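Local structure of histidine kinase (Synechocystis sp., 5DFY) at residues R75-P78 with D79-E83; L96-L99 with Q100-P104. The protein probably phosphorylates itself on histidine as a two-component sensor kinase, of which this chain is the photochromic GAF domain carrying phycocyanobilin. All blocks are in the same frame, centred on the assembly; numbering follows the deposited sequence.

Interaction 1: R75-P78 with D79-E83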
ATOM      1  N   ARG A  75      12.045 -12.241   1.753  1.00 17.92           N
ATOM      2  CA  ARG A  75      10.762 -12.002   2.424  1.00 16.46           C
ATOM      3  C   ARG A  75      10.904 -12.258   3.909  1.00 16.92           C
ATOM      4  O   ARG A  75      11.383 -13.325   4.298  1.00 18.43           O
ATOM      5  CB  ARG A  75       9.692 -12.911   1.843  1.00 17.68           C
ATOM      6  CG  ARG A  75       8.314 -12.688   2.438  1.00 21.00           C
ATOM      7  CD  ARG A  75       7.307 -13.653   1.870  1.00 24.65           C
ATOM      8  NE  ARG A  75       7.687 -15.005   2.242  1.00 28.51           N
ATOM      9  CZ  ARG A  75       7.389 -16.100   1.553  1.00 37.16           C
ATOM     10  NH1 ARG A  75       6.678 -16.028   0.437  1.00 38.91           N
ATOM     11  NH2 ARG A  75       7.816 -17.273   1.992  1.00 40.23           N
ATOM     12  N   PHE A  76      10.491 -11.296   4.733  1.00 16.57           N
ATOM     13  CA  PHE A  76      10.523 -11.473   6.182  1.00 17.12           C
ATOM     14  C   PHE A  76       9.474 -12.452   6.699  1.00 20.33           C
ATOM     15  O   PHE A  76       8.326 -12.499   6.243  1.00 19.63           O
ATOM     16  CB  PHE A  76      10.344 -10.137   6.866  1.00 16.74           C
ATOM     17  CG  PHE A  76      11.545  -9.231   6.779  1.00 17.19           C
ATOM     18  CD1 PHE A  76      12.750  -9.578   7.378  1.00 18.49           C
ATOM     19  CD2 PHE A  76      11.482  -8.033   6.092  1.00 17.06           C
ATOM     20  CE1 PHE A  76      13.850  -8.730   7.302  1.00 18.98           C
ATOM     21  CE2 PHE A  76      12.562  -7.179   6.019  1.00 18.08           C
ATOM     22  CZ  PHE A  76      13.763  -7.532   6.615  1.00 18.48           C
ATOM     23  N   ASN A  77       9.906 -13.260   7.660  1.00 18.96           N
ATOM     24  CA  ASN A  77       9.015 -14.126   8.414  1.00 21.72           C
ATOM     25  C   ASN A  77       8.465 -13.327   9.572  1.00 20.69           C
ATOM     26  O   ASN A  77       8.956 -12.243   9.868  1.00 20.81           O
ATOM     27  CB  ASN A  77       9.762 -15.344   8.924  1.00 20.16           C
ATOM     28  CG  ASN A  77      10.190 -16.271   7.821  1.00 21.86           C
ATOM     29  OD1 ASN A  77       9.448 -16.508   6.870  1.00 23.29           O
ATOM     30  ND2 ASN A  77      11.403 -16.813   7.944  1.00 24.80           N
ATOM     31  N   PRO A  78       7.451 -13.868  10.258  1.00 20.58           N
ATOM     32  CA  PRO A  78       6.883 -13.107  11.372  1.00 21.84           C
ATOM     33  C   PRO A  78       7.913 -12.732  12.449  1.00 22.60           C
ATOM     34  O   PRO A  78       7.793 -11.650  13.020  1.00 24.31           O
ATOM     35  CB  PRO A  78       5.813 -14.060  11.912  1.00 23.46           C
ATOM     36  CG  PRO A  78       5.356 -14.801  10.685  1.00 25.33           C
ATOM     37  CD  PRO A  78       6.625 -15.032   9.896  1.00 22.08           C
ATOM     38  N   ASP A  79       8.906 -13.580  12.696  1.00 22.29           N
ATOM     39  CA  ASP A  79       9.905 -13.292  13.723  1.00 28.25           C
ATOM     40  C   ASP A  79      11.096 -12.496  13.184  1.00 29.33           C
ATOM     41  O   ASP A  79      12.116 -12.380  13.851  1.00 29.08           O
ATOM     42  CB  ASP A  79      10.399 -14.592  14.385  1.00 25.48           C
ATOM     43  CG  ASP A  79      11.182 -15.490  13.446  1.00 34.50           C
ATOM     44  OD1 ASP A  79      11.415 -15.108  12.287  1.00 27.18           O
ATOM     45  OD2 ASP A  79      11.589 -16.596  13.882  1.00 33.21           O
ATOM     46  N   TRP A  80      10.947 -11.956  11.975  1.00 24.76           N
ATOM     47  CA  TRP A  80      11.932 -11.079  11.320  1.00 22.47           C
ATOM     48  C   TRP A  80      13.230 -11.777  10.906  1.00 23.43           C
ATOM     49  O   TRP A  80      14.163 -11.125  10.433  1.00 24.78           O
ATOM     50  CB  TRP A  80      12.240  -9.864  12.192  1.00 24.37           C
ATOM     51  CG  TRP A  80      11.045  -9.006  12.342  1.00 25.36           C
ATOM     52  CD1 TRP A  80      10.253  -8.899  13.451  1.00 26.09           C
ATOM     53  CD2 TRP A  80      10.454  -8.159  11.346  1.00 22.37           C
ATOM     54  NE1 TRP A  80       9.214  -8.043  13.211  1.00 29.07           N
ATOM     55  CE2 TRP A  80       9.310  -7.573  11.924  1.00 25.48           C
ATOM     56  CE3 TRP A  80      10.772  -7.848  10.018  1.00 21.75           C
ATOM     57  CZ2 TRP A  80       8.496  -6.687  11.234  1.00 27.56           C
ATOM     58  CZ3 TRP A  80       9.965  -6.970   9.340  1.00 23.68           C
ATOM     59  CH2 TRP A  80       8.838  -6.396   9.940  1.00 26.38           C
ATOM     60  N   SER A  81      13.254 -13.101  10.998  1.00 22.63           N
ATOM     61  CA  SER A  81      14.107 -13.885  10.127  1.00 24.51           C
ATOM     62  C   SER A  81      13.535 -13.715   8.734  1.00 21.86           C
ATOM     63  O   SER A  81      12.508 -13.036   8.554  1.00 21.13           O
ATOM     64  CB  SER A  81      14.139 -15.367  10.530  1.00 26.10           C
ATOM     65  OG  SER A  81      12.874 -16.009  10.377  1.00 26.67           O
ATOM     66  N   GLY A  82      14.159 -14.321   7.735  1.00 23.13           N
ATOM     67  CA  GLY A  82      13.621 -14.226   6.397  1.00 23.79           C
ATOM     68  C   GLY A  82      14.057 -15.348   5.491  1.00 25.65           C
ATOM     69  O   GLY A  82      14.818 -16.233   5.883  1.00 26.79           O
ATOM     70  N   GLU A  83      13.544 -15.307   4.275  1.00 20.63           N
ATOM     71  CA  GLU A  83      13.721 -16.369   3.307  1.00 22.69           C
ATOM     72  C   GLU A  83      13.910 -15.765   1.918  1.00 22.63           C
ATOM     73  O   GLU A  83      13.173 -14.876   1.540  1.00 22.18           O
ATOM     74  CB  GLU A  83      12.493 -17.287   3.345  1.00 25.76           C
ATOM     75  CG  GLU A  83      12.535 -18.487   2.467  1.00 44.05           C
ATOM     76  CD  GLU A  83      11.208 -19.225   2.488  1.00 53.86           C
ATOM     77  OE1 GLU A  83      10.455 -19.045   3.477  1.00 51.80           O
ATOM     78  OE2 GLU A  83      10.909 -19.964   1.520  1.00 48.33           O
TER
HETATM   79  O   HOH W   1      11.468 -19.396   6.256  1.00 48.22           O

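Interaction 2: L96-L99 with Q100-P104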
ATOM      1  N   LEU A  96      22.463 -19.103  -6.244  1.00 20.08           N
ATOM      2  CA  LEU A  96      22.121 -19.482  -4.876  1.00 21.93           C
ATOM      3  C   LEU A  96      20.989 -20.483  -4.870  1.00 20.89           C
ATOM      4  O   LEU A  96      20.927 -21.322  -3.964  1.00 26.70           O
ATOM      5  CB  LEU A  96      21.729 -18.262  -4.045  1.00 23.07           C
ATOM      6  CG  LEU A  96      22.770 -17.159  -3.909  1.00 23.82           C
ATOM      7  CD1 LEU A  96      22.295 -16.140  -2.887  1.00 28.36           C
ATOM      8  CD2 LEU A  96      24.139 -17.695  -3.550  1.00 25.11           C
ATOM      9  N   LYS A  97      20.118 -20.419  -5.857  1.00 21.05           N
ATOM     10  CA  LYS A  97      18.999 -21.361  -5.939  1.00 23.87           C
ATOM     11  C   LYS A  97      19.494 -22.704  -6.448  1.00 30.65           C
ATOM     12  O   LYS A  97      20.089 -22.778  -7.517  1.00 25.60           O
ATOM     13  CB  LYS A  97      17.901 -20.840  -6.847  1.00 23.65           C
ATOM     14  CG  LYS A  97      16.605 -21.684  -6.783  1.00 27.94           C
ATOM     15  CD  LYS A  97      15.556 -21.209  -7.759  1.00 29.34           C
ATOM     16  CE  LYS A  97      15.903 -21.544  -9.176  1.00 36.90           C
ATOM     17  NZ  LYS A  97      14.853 -21.078 -10.099  1.00 53.45           N
ATOM     18  N   ASP A  98      19.223 -23.763  -5.692  1.00 31.91           N
ATOM     19  CA  ASP A  98      19.644 -25.107  -6.099  1.00 30.61           C
ATOM     20  C   ASP A  98      18.610 -25.794  -6.992  1.00 31.00           C
ATOM     21  O   ASP A  98      17.612 -25.193  -7.386  1.00 32.66           O
ATOM     22  CB  ASP A  98      19.964 -25.964  -4.866  1.00 36.07           C
ATOM     23  CG  ASP A  98      18.734 -26.336  -4.036  1.00 36.26           C
ATOM     24  OD1 ASP A  98      17.600 -26.426  -4.556  1.00 38.40           O
ATOM     25  OD2 ASP A  98      18.932 -26.556  -2.830  1.00 40.35           O
ATOM     26  N   LEU A  99      18.857 -27.060  -7.333  1.00 39.15           N
ATOM     27  CA  LEU A  99      18.023 -27.745  -8.320  1.00 41.57           C
ATOM     28  C   LEU A  99      16.613 -28.066  -7.823  1.00 44.40           C
ATOM     29  O   LEU A  99      15.708 -28.303  -8.627  1.00 43.56           O
ATOM     30  CB  LEU A  99      18.704 -29.033  -8.779  1.00 46.56           C
ATOM     31  CG  LEU A  99      19.870 -28.822  -9.746  1.00 36.29           C
ATOM     32  CD1 LEU A  99      20.641 -30.116  -9.935  1.00 33.01           C
ATOM     33  CD2 LEU A  99      19.377 -28.300 -11.084  1.00 33.97           C
ATOM     34  N   GLN A 100      16.437 -28.076  -6.506  1.00 44.12           N
ATOM     35  CA  GLN A 100      15.116 -28.232  -5.902  1.00 50.80           C
ATOM     36  C   GLN A 100      14.410 -26.889  -5.718  1.00 46.80           C
ATOM     37  O   GLN A 100      13.354 -26.810  -5.088  1.00 42.48           O
ATOM     38  CB  GLN A 100      15.247 -28.941  -4.560  1.00 48.47           C
ATOM     39  CG  GLN A 100      15.505 -30.427  -4.700  1.00 63.77           C
ATOM     40  CD  GLN A 100      16.870 -30.733  -5.289  1.00 64.09           C
ATOM     41  OE1 GLN A 100      16.981 -31.455  -6.285  1.00 61.60           O
ATOM     42  NE2 GLN A 100      17.922 -30.192  -4.671  1.00 57.40           N
ATOM     43  N   ASN A 101      15.008 -25.839  -6.272  1.00 42.90           N
ATOM     44  CA  ASN A 101      14.486 -24.488  -6.156  1.00 41.62           C
ATOM     45  C   ASN A 101      14.449 -24.028  -4.710  1.00 34.71           C
ATOM     46  O   ASN A 101      13.628 -23.193  -4.336  1.00 42.40           O
ATOM     47  CB  ASN A 101      13.104 -24.391  -6.788  1.00 46.04           C
ATOM     48  CG  ASN A 101      13.135 -24.655  -8.276  1.00 55.09           C
ATOM     49  OD1 ASN A 101      13.965 -24.099  -8.996  1.00 53.91           O
ATOM     50  ND2 ASN A 101      12.236 -25.510  -8.747  1.00 64.28           N
ATOM     51  N   ASN A 102      15.363 -24.569  -3.911  1.00 31.83           N
ATOM     52  CA  ASN A 102      15.576 -24.109  -2.550  1.00 31.40           C
ATOM     53  C   ASN A 102      16.764 -23.161  -2.470  1.00 34.68           C
ATOM     54  O   ASN A 102      17.694 -23.230  -3.276  1.00 32.90           O
ATOM     55  CB  ASN A 102      15.812 -25.275  -1.601  1.00 41.96           C
ATOM     56  CG  ASN A 102      14.642 -26.225  -1.553  1.00 50.72           C
ATOM     57  OD1 ASN A 102      13.483 -25.804  -1.541  1.00 45.37           O
ATOM     58  ND2 ASN A 102      14.937 -27.518  -1.559  1.00 51.65           N
ATOM     59  N   PHE A 103      16.729 -22.295  -1.469  1.00 28.92           N
ATOM     60  CA  PHE A 103      17.752 -21.286  -1.276  1.00 26.79           C
ATOM     61  C   PHE A 103      18.508 -21.521  -0.002  1.00 26.85           C
ATOM     62  O   PHE A 103      17.973 -22.120   0.935  1.00 31.77           O
ATOM     63  CB  PHE A 103      17.126 -19.885  -1.222  1.00 25.72           C
ATOM     64  CG  PHE A 103      16.598 -19.406  -2.529  1.00 21.78           C
ATOM     65  CD1 PHE A 103      15.310 -19.704  -2.932  1.00 24.74           C
ATOM     66  CD2 PHE A 103      17.403 -18.657  -3.369  1.00 26.42           C
ATOM     67  CE1 PHE A 103      14.825 -19.255  -4.132  1.00 28.78           C
ATOM     68  CE2 PHE A 103      16.925 -18.203  -4.588  1.00 23.37           C
ATOM     69  CZ  PHE A 103      15.645 -18.500  -4.974  1.00 27.55           C
ATOM     70  N   PRO A 104      19.736 -21.015   0.077  1.00 25.84           N
ATOM     71  CA  PRO A 104      20.438 -21.057   1.352  1.00 30.08           C
ATOM     72  C   PRO A 104      19.820 -20.112   2.363  1.00 30.23           C
ATOM     73  O   PRO A 104      19.031 -19.241   1.984  1.00 29.52           O
ATOM     74  CB  PRO A 104      21.845 -20.597   0.997  1.00 28.28           C
ATOM     75  CG  PRO A 104      21.638 -19.697  -0.192  1.00 29.04           C
ATOM     76  CD  PRO A 104      20.526 -20.332  -0.963  1.00 29.02           C
TER
HETATM   77  O   HOH W   2      20.420 -23.739  -2.254  1.00 42.01           O

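Interaction 1: R75-P78 with D79-E83
Phe76 and Trp80 meet as a T-shaped pair: the benzo edge of the indole is directed at one face of the phenyl ring, CE3 of Trp80 lying 3.6 Å from CG of Phe76, the planes turned 63° apart. Phe76 touches Leu162 and Leu165 of strand 161-170, and an alanine here would probably leave the indole edge without its aromatic face and more able to turn.

The backbone bonds define a beta hairpin between strands 70-76 and 82-89 of the GAF sheet. Arg75 and Glu83 form a hydrogen-bonded antiparallel pair, Phe76 and Gly82 a non-hydrogen-bonded one, and Asn77 N donates to Ser81 O at 2.8 Å. A type I turn from Asn77 to Trp80 reverses the chain, closed by Trp80 N to Asn77 O at 2.9 Å.

Asn77 ND2 donates almost straight, and in its amide plane, to Ser81 OG at 3.0 Å. Set between backbone N and carbonyl carbon (chi1 65°), Ser81 OG donates to the syn lone pair of Asp79 OD1 at 2.6 Å, and Ser81 N completes an Asx turn on that oxygen. Arg75 NH2 and Glu83 OE1 form a long salt bridge of 3.5 Å, and a water links Glu83 OE1 to Asn77 ND2.

Interaction 2: L96-L99 with Q100-P104
Lys97 lays the aliphatic part of its side chain over one face of the Phe103 ring. Lys97 CB makes a CH-pi contact 4.0 Å from the centroid of the Phe103 ring, and CG follows over the rim of the same face. With CG anti to the backbone N (chi1 -170°), the chain runs on past the ring and alongside Asn101, where Lys97 CE comes to 3.2 Å from OD1 of Asn101.

The close-packed end of this GAF-domain loop, which joins strand 82-89 to helix 109-113, is the one nearest the sheet. Here Leu96 CB rests against Pro104 CD at 3.9 Å, and both residues touch Phe146; Leu96 also reaches Arg70 and Leu72, its side chain about 8 Å from the bound phycocyanobilin, while Phe103 packs on Phe84. The backbone of Leu96 and Lys97 is held from strand 82-89, since Glu87 accepts from both of their amides, one on each carboxylate oxygen.

The other end is the exposed bend, a type I turn from Asp98 to Asn101, where Leu99 and Gln100 are exposed and polar bonds do most of the holding. Asp98 N donates to Asn102 O at 2.9 Å in a nearly straight bond, and Asn101 N closes the turn on Asp98 O. The carboxylate of Asp98 folds back over the bend, its CG set between the backbone N and the carbonyl carbon (chi1 70°). Asp98 OD1 accepts from Asn102 N at 3.0 Å, a donor standing above the carboxylate plane. A water lies within hydrogen-bonding distance of the carbonyl oxygens of Leu96 and Asn102.

OD1 of Asp98 thus takes the amide of Asn102 and, weakly, that of Gln100 within the turn, so its negative charge is likely to be partly balanced by N-H dipoles.

Overall arrangement
From the N terminus, the chain passes through helix 50-66 and along strand 70-76 to interaction 1, which closes the short loop leading into strand 82-89, an edge strand of the sheet within this chain. After that strand the chain enters the long loop before helix 109-113, and interaction 2 closes a second bend within it. The two follow in series, neither nesting nor crossing; the centres of interaction 1 and interaction 2 lie about 18 Å apart, and the nearest atoms of interactions 1 and 2 are about 6 Å apart, without touching. Strand 82-89 joins them, beginning in interaction 1 and supplying Phe84 and Glu87 to interaction 2. From there the chain continues to the phycocyanobilin-binding residues Trp106 and Asp108.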